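ABC transporter ATP-binding protein (Leptospira interrogans serovar Copenhageni, PDB 4HZI) probably binds and hydrolyses ATP as the ATPase subunit of an orphan ABC transporter involved in manganese utilization and tolerance. Local coordinates at residues Arg92-Thr97 and Glu191-Ile196; Ala102-Arg107 and His138-Tyr143; Ile182-Ser187 and Lys217-Lys222. One frame throughout, in Å; residues are numbered along the deposited sequence.

Contact 1: Arg92-Thr97 and Glu191-Ile196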
loop_
_atom_site.group_PDB
_atom_site.type_symbol
_atom_site.label_atom_id
_atom_site.label_comp_id
_atom_site.label_asym_id
_atom_site.label_seq_id
_atom_site.Cartn_x
_atom_site.Cartn_y
_atom_site.Cartn_z
ATOM N N ARG A 92 20.630 -0.993 -23.034
ATOM C CA ARG A 92 21.162 0.176 -23.688
ATOM C C ARG A 92 20.320 1.392 -23.341
ATOM O O ARG A 92 19.090 1.285 -23.185
ATOM C CB ARG A 92 21.099 0.023 -25.203
ATOM C CG ARG A 92 21.940 -1.067 -25.811
ATOM C CD ARG A 92 21.621 -1.198 -27.296
ATOM N NE ARG A 92 22.139 -2.452 -27.817
ATOM C CZ ARG A 92 23.343 -2.624 -28.354
ATOM N NH1 ARG A 92 24.202 -1.606 -28.476
ATOM N NH2 ARG A 92 23.689 -3.834 -28.788
ATOM N N LEU A 93 21.006 2.514 -23.226
ATOM C CA LEU A 93 20.412 3.825 -23.232
ATOM C C LEU A 93 20.740 4.415 -24.589
ATOM O O LEU A 93 21.916 4.567 -24.978
ATOM C CB LEU A 93 20.952 4.640 -22.040
ATOM C CG LEU A 93 20.398 6.054 -21.885
ATOM C CD1 LEU A 93 18.892 5.998 -21.620
ATOM C CD2 LEU A 93 21.143 6.760 -20.765
ATOM N N PHE A 94 19.694 4.696 -25.353
ATOM C CA PHE A 94 19.844 5.036 -26.779
ATOM C C PHE A 94 20.729 3.970 -27.429
ATOM O O PHE A 94 20.474 2.778 -27.266
ATOM C CB PHE A 94 20.343 6.497 -26.955
ATOM C CG PHE A 94 19.356 7.549 -26.459
ATOM C CD1 PHE A 94 18.156 7.782 -27.132
ATOM C CD2 PHE A 94 19.633 8.304 -25.324
ATOM C CE1 PHE A 94 17.258 8.734 -26.665
ATOM C CE2 PHE A 94 18.739 9.254 -24.855
ATOM C CZ PHE A 94 17.550 9.467 -25.528
ATOM N N GLN A 95 21.784 4.343 -28.124
ATOM C CA GLN A 95 22.580 3.310 -28.784
ATOM C C GLN A 95 23.739 2.758 -27.936
ATOM O O GLN A 95 24.467 1.892 -28.393
ATOM C CB GLN A 95 23.118 3.806 -30.123
ATOM C CG GLN A 95 22.042 3.941 -31.186
ATOM C CD GLN A 95 22.612 4.013 -32.590
ATOM O OE1 GLN A 95 23.410 3.158 -32.996
ATOM N NE2 GLN A 95 22.197 5.028 -33.349
ATOM N N GLU A 96 23.910 3.242 -26.714
ATOM C CA GLU A 96 25.071 2.836 -25.912
ATOM C C GLU A 96 24.693 1.760 -24.909
ATOM O O GLU A 96 23.794 1.955 -24.109
ATOM C CB GLU A 96 25.622 4.026 -25.140
ATOM C CG GLU A 96 26.275 5.103 -25.969
ATOM C CD GLU A 96 26.780 6.229 -25.098
ATOM O OE1 GLU A 96 25.947 6.944 -24.496
ATOM O OE2 GLU A 96 28.016 6.392 -24.998
ATOM N N THR A 97 25.414 0.653 -24.916
ATOM C CA THR A 97 25.289 -0.334 -23.864
ATOM C C THR A 97 25.786 0.267 -22.557
ATOM O O THR A 97 26.578 1.220 -22.540
ATOM C CB THR A 97 26.085 -1.635 -24.137
ATOM O OG1 THR A 97 27.482 -1.341 -24.089
ATOM C CG2 THR A 97 25.720 -2.222 -25.486
ATOM N N GLU A 191 17.245 17.475 -15.524
ATOM C CA GLU A 191 16.779 17.336 -16.905
ATOM C C GLU A 191 17.150 15.986 -17.554
ATOM O O GLU A 191 17.793 15.924 -18.626
ATOM C CB GLU A 191 17.234 18.553 -17.743
ATOM C CG GLU A 191 16.663 19.846 -17.157
ATOM C CD GLU A 191 16.958 21.102 -17.951
ATOM O OE1 GLU A 191 16.990 21.031 -19.201
ATOM O OE2 GLU A 191 17.119 22.168 -17.307
ATOM N N PRO A 192 16.680 14.895 -16.936
ATOM C CA PRO A 192 17.089 13.570 -17.390
ATOM C C PRO A 192 16.423 13.126 -18.671
ATOM O O PRO A 192 15.380 13.626 -19.038
ATOM C CB PRO A 192 16.652 12.665 -16.238
ATOM C CG PRO A 192 15.450 13.352 -15.669
ATOM C CD PRO A 192 15.741 14.827 -15.813
ATOM N N ASP A 193 16.996 12.118 -19.297
ATOM C CA ASP A 193 16.483 11.549 -20.550
ATOM C C ASP A 193 15.167 10.835 -20.290
ATOM O O ASP A 193 14.244 10.870 -21.112
ATOM C CB ASP A 193 17.510 10.552 -21.094
ATOM C CG ASP A 193 18.808 11.223 -21.583
ATOM O OD1 ASP A 193 18.763 12.418 -21.921
ATOM O OD2 ASP A 193 19.865 10.536 -21.646
ATOM N N PHE A 194 15.092 10.176 -19.138
ATOM C CA PHE A 194 13.894 9.484 -18.691
ATOM C C PHE A 194 13.760 9.401 -17.162
ATOM O O PHE A 194 14.732 9.581 -16.409
ATOM C CB PHE A 194 13.653 8.155 -19.424
ATOM C CG PHE A 194 14.247 6.929 -18.781
ATOM C CD1 PHE A 194 15.568 6.611 -18.981
ATOM C CD2 PHE A 194 13.462 6.070 -18.063
ATOM C CE1 PHE A 194 16.111 5.455 -18.435
ATOM C CE2 PHE A 194 13.987 4.914 -17.490
ATOM C CZ PHE A 194 15.300 4.619 -17.659
ATOM N N LEU A 195 12.542 9.141 -16.722
ATOM C CA LEU A 195 12.195 9.120 -15.320
ATOM C C LEU A 195 11.680 7.756 -14.906
ATOM O O LEU A 195 10.826 7.146 -15.559
ATOM C CB LEU A 195 11.101 10.148 -15.063
ATOM C CG LEU A 195 10.462 10.171 -13.679
ATOM C CD1 LEU A 195 11.451 10.362 -12.533
ATOM C CD2 LEU A 195 9.485 11.334 -13.683
ATOM N N ILE A 196 12.182 7.271 -13.790
ATOM C CA ILE A 196 11.610 6.077 -13.185
ATOM C C ILE A 196 10.804 6.437 -11.950
ATOM O O ILE A 196 11.327 7.049 -11.026
ATOM C CB ILE A 196 12.701 5.079 -12.752
ATOM C CG1 ILE A 196 13.589 4.659 -13.903
ATOM C CG2 ILE A 196 12.029 3.875 -12.116
ATOM C CD1 ILE A 196 14.774 3.771 -13.475
#
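Phe-94 presents the edge of its ring to the carboxylate of Asp-193, and this meeting, with Leu-93 beside it, joins the turn of 92-97 to the start of strand 194-198. The ring's CE2 is 3.6 Å from Asp-193 OD2, which lies near the ring plane, while ring and carboxylate planes stand 76° apart. An oxygen in that position faces the hydrogen rim of the ring, which would be a favourable place for a negatively charged oxygen. The CB of Phe-94 does not head for the other segment; with CG beside the backbone N (chi1 -65°), the far end of the ring swings across. OD2 is also held by a salt bridge to Arg-109 NE, so the ring edge is a second neighbour to an already paired oxygen.

Leu-93 divides its two methyls between different partners. CD2 stands 4.1 Å from Asp-193 OD2, and CD1 reaches to 4.3 Å from Phe-194 CE1, approaching that ring obliquely. Leu-34 touches Leu-93, Phe-94 and Phe-194 and links them.

The turn that delivers these side chains is type II', from Leu-93 to Glu-96, closed in both directions: Leu-93 N reaches Glu-96 O at 3.0 Å, and Glu-96 N reaches Leu-93 O at 3.0 Å. This is a beta hairpin with a two-residue loop, Phe-94 and Gln-95, at the margin of the antiparallel sheet. Its packing on a strand of the mostly parallel core sheet is consistent with the ABC-type ATPase fold, in which an antiparallel beta subdomain adjoins a RecA-like core and the strand corresponding to 194-198 carries the hydrophobic part of the Walker B motif.

Contact 2: Ala102-Arg107 and His138-Tyr143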
loop_
_atom_site.group_PDB
_atom_site.type_symbol
_atom_site.label_atom_id
_atom_site.label_comp_id
_atom_site.label_asym_id
_atom_site.label_seq_id
_atom_site.Cartn_x
_atom_site.Cartn_y
_atom_site.Cartn_z
ATOM N N ALA A 102 30.018 5.343 -18.211
ATOM C CA ALA A 102 30.298 5.483 -16.800
ATOM C C ALA A 102 28.979 5.567 -16.040
ATOM O O ALA A 102 28.113 6.398 -16.349
ATOM C CB ALA A 102 31.155 6.703 -16.535
ATOM N N ILE A 103 28.809 4.689 -15.062
ATOM C CA ILE A 103 27.548 4.618 -14.316
ATOM C C ILE A 103 27.185 5.962 -13.677
ATOM O O ILE A 103 26.015 6.318 -13.657
ATOM C CB ILE A 103 27.516 3.421 -13.308
ATOM C CG1 ILE A 103 26.666 2.276 -13.873
ATOM C CG2 ILE A 103 26.879 3.793 -11.976
ATOM C CD1 ILE A 103 26.928 1.936 -15.327
ATOM N N GLN A 104 28.161 6.731 -13.199
ATOM C CA GLN A 104 27.841 8.087 -12.729
ATOM C C GLN A 104 27.133 8.952 -13.802
ATOM O O GLN A 104 26.267 9.797 -13.482
ATOM C CB GLN A 104 29.110 8.789 -12.225
ATOM C CG GLN A 104 29.389 10.142 -12.845
ATOM C CD GLN A 104 30.689 10.749 -12.355
ATOM O OE1 GLN A 104 30.815 11.106 -11.192
ATOM N NE2 GLN A 104 31.662 10.852 -13.241
ATOM N N ASP A 105 27.525 8.774 -15.056
ATOM C CA ASP A 105 26.952 9.552 -16.157
ATOM C C ASP A 105 25.583 9.027 -16.508
ATOM O O ASP A 105 24.658 9.799 -16.788
ATOM C CB ASP A 105 27.870 9.543 -17.369
ATOM C CG ASP A 105 29.145 10.339 -17.133
ATOM O OD1 ASP A 105 29.143 11.263 -16.298
ATOM O OD2 ASP A 105 30.161 10.021 -17.766
ATOM N N LEU A 106 25.437 7.708 -16.463
ATOM C CA LEU A 106 24.117 7.083 -16.611
ATOM C C LEU A 106 23.124 7.680 -15.631
ATOM O O LEU A 106 22.082 8.173 -16.035
ATOM C CB LEU A 106 24.226 5.590 -16.365
ATOM C CG LEU A 106 22.937 4.815 -16.479
ATOM C CD1 LEU A 106 22.694 4.585 -17.966
ATOM C CD2 LEU A 106 23.032 3.499 -15.704
ATOM N N ARG A 107 23.467 7.684 -14.352
ATOM C CA ARG A 107 22.575 8.189 -13.306
ATOM C C ARG A 107 22.186 9.664 -13.386
ATOM O O ARG A 107 21.088 10.039 -12.998
ATOM C CB ARG A 107 23.143 7.846 -11.936
ATOM C CG ARG A 107 23.284 6.336 -11.761
ATOM C CD ARG A 107 23.023 5.856 -10.347
ATOM N NE ARG A 107 24.239 5.423 -9.671
ATOM C CZ ARG A 107 24.541 4.173 -9.334
ATOM N NH1 ARG A 107 23.720 3.169 -9.591
ATOM N NH2 ARG A 107 25.685 3.928 -8.713
ATOM N N HIS A 138 25.990 15.323 -8.334
ATOM C CA HIS A 138 27.304 15.580 -7.753
ATOM C C HIS A 138 28.308 14.683 -8.474
ATOM O O HIS A 138 28.181 13.457 -8.428
ATOM C CB HIS A 138 27.295 15.300 -6.233
ATOM C CG HIS A 138 26.018 15.701 -5.547
ATOM N ND1 HIS A 138 25.574 17.007 -5.494
ATOM C CD2 HIS A 138 25.085 14.962 -4.897
ATOM C CE1 HIS A 138 24.427 17.056 -4.839
ATOM N NE2 HIS A 138 24.108 15.829 -4.467
ATOM N N THR A 139 29.265 15.291 -9.181
ATOM C CA THR A 139 30.430 14.553 -9.697
ATOM C C THR A 139 31.183 13.960 -8.504
ATOM O O THR A 139 31.341 14.623 -7.469
ATOM C CB THR A 139 31.354 15.446 -10.564
ATOM O OG1 THR A 139 30.894 15.419 -11.923
ATOM C CG2 THR A 139 32.813 14.971 -10.533
ATOM N N ILE A 140 31.618 12.708 -8.644
ATOM C CA ILE A 140 32.190 11.966 -7.512
ATOM C C ILE A 140 33.349 12.767 -6.920
ATOM O O ILE A 140 34.290 13.124 -7.638
ATOM C CB ILE A 140 32.668 10.548 -7.926
ATOM C CG1 ILE A 140 31.468 9.631 -8.222
ATOM C CG2 ILE A 140 33.548 9.930 -6.841
ATOM C CD1 ILE A 140 30.766 9.091 -6.988
ATOM N N GLY A 141 33.247 13.074 -5.624
ATOM C CA GLY A 141 34.289 13.811 -4.908
ATOM C C GLY A 141 34.286 15.321 -5.102
ATOM O O GLY A 141 35.087 16.022 -4.482
ATOM N N TYR A 142 33.394 15.833 -5.949
ATOM C CA TYR A 142 33.317 17.271 -6.209
ATOM C C TYR A 142 31.947 17.834 -5.844
ATOM O O TYR A 142 31.383 18.652 -6.577
ATOM C CB TYR A 142 33.681 17.576 -7.673
ATOM C CG TYR A 142 35.162 17.417 -7.951
ATOM C CD1 TYR A 142 36.072 18.418 -7.588
ATOM C CD2 TYR A 142 35.660 16.264 -8.557
ATOM C CE1 TYR A 142 37.431 18.277 -7.834
ATOM C CE2 TYR A 142 37.014 16.112 -8.808
ATOM C CZ TYR A 142 37.893 17.118 -8.444
ATOM O OH TYR A 142 39.233 16.957 -8.694
ATOM N N TYR A 143 31.414 17.417 -4.695
ATOM C CA TYR A 143 30.188 18.034 -4.194
ATOM C C TYR A 143 30.424 19.538 -3.944
ATOM O O TYR A 143 31.461 19.927 -3.385
ATOM C CB TYR A 143 29.677 17.369 -2.904
ATOM C CG TYR A 143 28.541 18.172 -2.307
ATOM C CD1 TYR A 143 27.261 18.114 -2.854
ATOM C CD2 TYR A 143 28.763 19.050 -1.245
ATOM C CE1 TYR A 143 26.225 18.876 -2.338
ATOM C CE2 TYR A 143 27.732 19.819 -0.721
ATOM C CZ TYR A 143 26.467 19.728 -1.268
ATOM O OH TYR A 143 25.450 20.491 -0.743
#
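The CA atoms of Gln-104 and Thr-139 come within 7.6 Å where the first turn of helix 103-108, with Ala-102 at the N-cap position, faces a type II beta turn spanning Thr-139 to Tyr-142. That turn is closed by Tyr-142 N to Thr-139 O at 2.8 Å, which leaves the N-H of Ile-140, its second residue, to be used across the gap.

Gln-104 takes it. OE1 accepts from Ile-140 N at 3.1 Å with an N-H...O angle of 162°, and the donor sits almost on the extension of the amide C=O, so the bond is straight at both ends. The glutamine's chi1 of 127° lies near an eclipsed position, which suggests some strain, but its chain is extended beyond CG and carries the amide directly to the turn. Apolar atoms brush the same oxygen: Ile-140 CG1 lies 3.4 Å from OE1, and Thr-139 CA lies 3.8 Å from it. Phe-137 also touches Gln-104.

Several of these residues, Gln-104 and Ile-140 among them, also meet crystal neighbours, so lattice packing may influence the local shape. The arrangement is a surface side-chain-to-backbone link between a short helix and a type II turn in the loop joining helices 128-133 and 148-160.

Contact 3: Ile182-Ser187 and Lys217-Lys222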
loop_
_atom_site.group_PDB
_atom_site.type_symbol
_atom_site.label_atom_id
_atom_site.label_comp_id
_atom_site.label_asym_id
_atom_site.label_seq_id
_atom_site.Cartn_x
_atom_site.Cartn_y
_atom_site.Cartn_z
ATOM N N ILE A 182 6.719 17.038 -4.902
ATOM C CA ILE A 182 8.003 17.662 -4.727
ATOM C C ILE A 182 9.128 16.680 -5.031
ATOM O O ILE A 182 10.152 17.063 -5.658
ATOM C CB ILE A 182 8.118 18.316 -3.322
ATOM C CG1 ILE A 182 7.116 19.490 -3.188
ATOM C CG2 ILE A 182 9.516 18.788 -3.050
ATOM C CD1 ILE A 182 6.986 20.412 -4.365
ATOM N N LEU A 183 8.945 15.417 -4.633
ATOM C CA LEU A 183 9.887 14.373 -5.043
ATOM C C LEU A 183 9.926 14.194 -6.559
ATOM O O LEU A 183 11.009 13.948 -7.119
ATOM C CB LEU A 183 9.630 13.053 -4.331
ATOM C CG LEU A 183 9.854 13.131 -2.819
ATOM C CD1 LEU A 183 9.496 11.807 -2.162
ATOM C CD2 LEU A 183 11.282 13.517 -2.504
ATOM N N PHE A 184 8.806 14.326 -7.234
ATOM C CA PHE A 184 8.823 14.306 -8.672
ATOM C C PHE A 184 9.687 15.471 -9.235
ATOM O O PHE A 184 10.540 15.282 -10.118
ATOM C CB PHE A 184 7.417 14.352 -9.191
ATOM C CG PHE A 184 7.300 14.324 -10.695
ATOM C CD1 PHE A 184 7.328 15.492 -11.443
ATOM C CD2 PHE A 184 7.166 13.126 -11.377
ATOM C CE1 PHE A 184 7.198 15.468 -12.823
ATOM C CE2 PHE A 184 7.045 13.092 -12.751
ATOM C CZ PHE A 184 7.080 14.258 -13.487
ATOM N N LEU A 185 9.506 16.672 -8.682
ATOM C CA LEU A 185 10.292 17.827 -9.148
ATOM C C LEU A 185 11.780 17.602 -8.948
ATOM O O LEU A 185 12.608 17.888 -9.833
ATOM C CB LEU A 185 9.823 19.129 -8.467
ATOM C CG LEU A 185 8.397 19.524 -8.775
ATOM C CD1 LEU A 185 8.056 20.890 -8.227
ATOM C CD2 LEU A 185 8.166 19.456 -10.289
ATOM N N ARG A 186 12.118 17.076 -7.782
ATOM C CA ARG A 186 13.480 16.720 -7.462
ATOM C C ARG A 186 14.086 15.756 -8.506
ATOM O O ARG A 186 15.281 15.883 -8.886
ATOM C CB ARG A 186 13.523 16.103 -6.095
ATOM C CG ARG A 186 14.897 15.598 -5.711
ATOM C CD ARG A 186 14.919 14.998 -4.318
ATOM N NE ARG A 186 16.241 14.485 -3.998
ATOM C CZ ARG A 186 16.793 13.376 -4.505
ATOM N NH1 ARG A 186 16.130 12.607 -5.361
ATOM N NH2 ARG A 186 18.036 13.038 -4.163
ATOM N N SER A 187 13.249 14.809 -8.949
ATOM C CA SER A 187 13.663 13.735 -9.870
ATOM C C SER A 187 13.978 14.292 -11.268
ATOM O O SER A 187 14.765 13.710 -12.019
ATOM C CB SER A 187 12.567 12.593 -9.873
ATOM O OG SER A 187 11.492 12.873 -10.772
ATOM N N LYS A 217 -0.683 14.352 -14.283
ATOM C CA LYS A 217 -1.393 14.558 -15.504
ATOM C C LYS A 217 -1.219 15.974 -16.021
ATOM O O LYS A 217 -1.168 16.190 -17.223
ATOM C CB LYS A 217 -2.864 14.271 -15.323
ATOM C CG LYS A 217 -3.207 12.805 -15.223
ATOM C CD LYS A 217 -4.713 12.648 -15.046
ATOM C CE LYS A 217 -5.291 11.782 -16.141
ATOM N NZ LYS A 217 -6.726 11.453 -15.932
ATOM N N GLU A 218 -1.108 16.915 -15.102
ATOM C CA GLU A 218 -0.972 18.308 -15.433
ATOM C C GLU A 218 0.410 18.556 -16.000
ATOM O O GLU A 218 0.584 19.240 -17.008
ATOM C CB GLU A 218 -1.239 19.141 -14.179
ATOM C CG GLU A 218 -1.274 20.634 -14.421
ATOM C CD GLU A 218 -2.418 21.318 -13.683
ATOM O OE1 GLU A 218 -2.776 20.871 -12.561
ATOM O OE2 GLU A 218 -2.960 22.300 -14.241
ATOM N N TYR A 219 1.399 17.936 -15.384
ATOM C CA TYR A 219 2.748 18.004 -15.865
ATOM C C TYR A 219 2.816 17.454 -17.306
ATOM O O TYR A 219 3.441 18.073 -18.197
ATOM C CB TYR A 219 3.702 17.267 -14.895
ATOM C CG TYR A 219 5.142 17.404 -15.311
ATOM C CD1 TYR A 219 5.905 18.460 -14.858
ATOM C CD2 TYR A 219 5.726 16.504 -16.198
ATOM C CE1 TYR A 219 7.208 18.635 -15.286
ATOM C CE2 TYR A 219 7.045 16.641 -16.612
ATOM C CZ TYR A 219 7.782 17.728 -16.166
ATOM O OH TYR A 219 9.094 17.878 -16.545
ATOM N N HIS A 220 2.209 16.290 -17.519
ATOM C CA HIS A 220 2.204 15.627 -18.801
ATOM C C HIS A 220 1.514 16.468 -19.875
ATOM O O HIS A 220 1.921 16.445 -21.030
ATOM C CB HIS A 220 1.499 14.298 -18.683
ATOM C CG HIS A 220 1.342 13.559 -19.973
ATOM N ND1 HIS A 220 0.172 13.574 -20.696
ATOM C CD2 HIS A 220 2.207 12.800 -20.677
ATOM C CE1 HIS A 220 0.326 12.862 -21.792
ATOM N NE2 HIS A 220 1.560 12.387 -21.806
ATOM N N SER A 221 0.442 17.162 -19.492
ATOM C CA SER A 221 -0.299 18.025 -20.428
ATOM C C SER A 221 0.571 19.187 -20.965
ATOM O O SER A 221 0.325 19.691 -22.051
ATOM C CB SER A 221 -1.584 18.552 -19.759
ATOM O OG SER A 221 -1.286 19.680 -18.932
ATOM N N LYS A 222 1.584 19.597 -20.214
ATOM C CA LYS A 222 2.396 20.759 -20.549
ATOM C C LYS A 222 3.650 20.423 -21.348
ATOM O O LYS A 222 4.114 21.242 -22.171
ATOM C CB LYS A 222 2.824 21.466 -19.278
ATOM C CG LYS A 222 1.672 22.164 -18.583
ATOM C CD LYS A 222 2.111 22.655 -17.218
ATOM C CE LYS A 222 0.934 23.163 -16.394
ATOM N NZ LYS A 222 1.413 23.668 -15.068
#
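Phe-184 O accepts the hydroxyl of Ser-187, three residues further along the helix: Ser-187 OG lies 2.7 Å from Phe-184 O, in the carbonyl plane and on a lone pair, with a C=O...O angle of 124°. Ser-187 N adds a weak bond to the same oxygen. The OG bond satisfies the hydroxyl within its own helix, in the very turn that carries the aromatic contact. The setting is the alpha/beta core of an ABC-type ATPase: helix 176-188 precedes strand 194-198, and helix 206-222 makes the beta-alpha-beta crossover from that strand to the parallel strand 227-231.

Between 182-187 and 217-222 one pair of rings makes the contact, Phe-184 and Tyr-219, in a T-shaped stack. The centroids are 5.0 Å apart and the planes are inclined at 73°, Phe-184 giving its edge and Tyr-219 its face. Both side chains leave their helices with CG opposite the backbone N (chi1 -180° for Phe-184), which extends each ring toward the other helix.

Leu-216 and Phe-215 of helix 206-222 extend the contact, touching Phe-184 and Leu-185 respectively; Phe-215 also meets the Phe-184 ring, and Phe-225 stacks edge-to-face with Tyr-219. Phe-184 also rests on Leu-195 and Met-197 of strand 194-198, so the phenylalanine side of the pair lies against the sheet. On the second helix, Ser-221 OG makes a similar bond, 2.7 Å from Glu-218 O but tilted somewhat from the carbonyl plane.

At the stack itself two atoms of the phenylalanine edge do the touching. CZ of Phe-184 is 3.8 Å from Tyr-219 CD2, and Phe-184 CE1 sits over the centre of the tyrosine ring, 3.6 Å above its plane.

In the fold
Strand 194-198 ties contacts 1 and 3 together. Contact 1 uses its start, and the strand lies in sequence between the two helices of contact 3; these two centres are about 18 Å apart, and Pro-192 CG packs 3.7 Å from Ser-187 O. Contact 2 lies about 15 Å from contact 1, centre to centre, and meets it where Leu-93 CD2 is 3.9 Å from Leu-106 CD1; helix 103-108 is the next regular element after the hairpin. Contacts 2 and 3 do not touch: their centres are about 24 Å apart and their nearest atoms about 7 Å. All three belong to the ATPase domain, whose nucleotide site is probably marked by a P-loop-like sequence at Gly-67 to Ser-74.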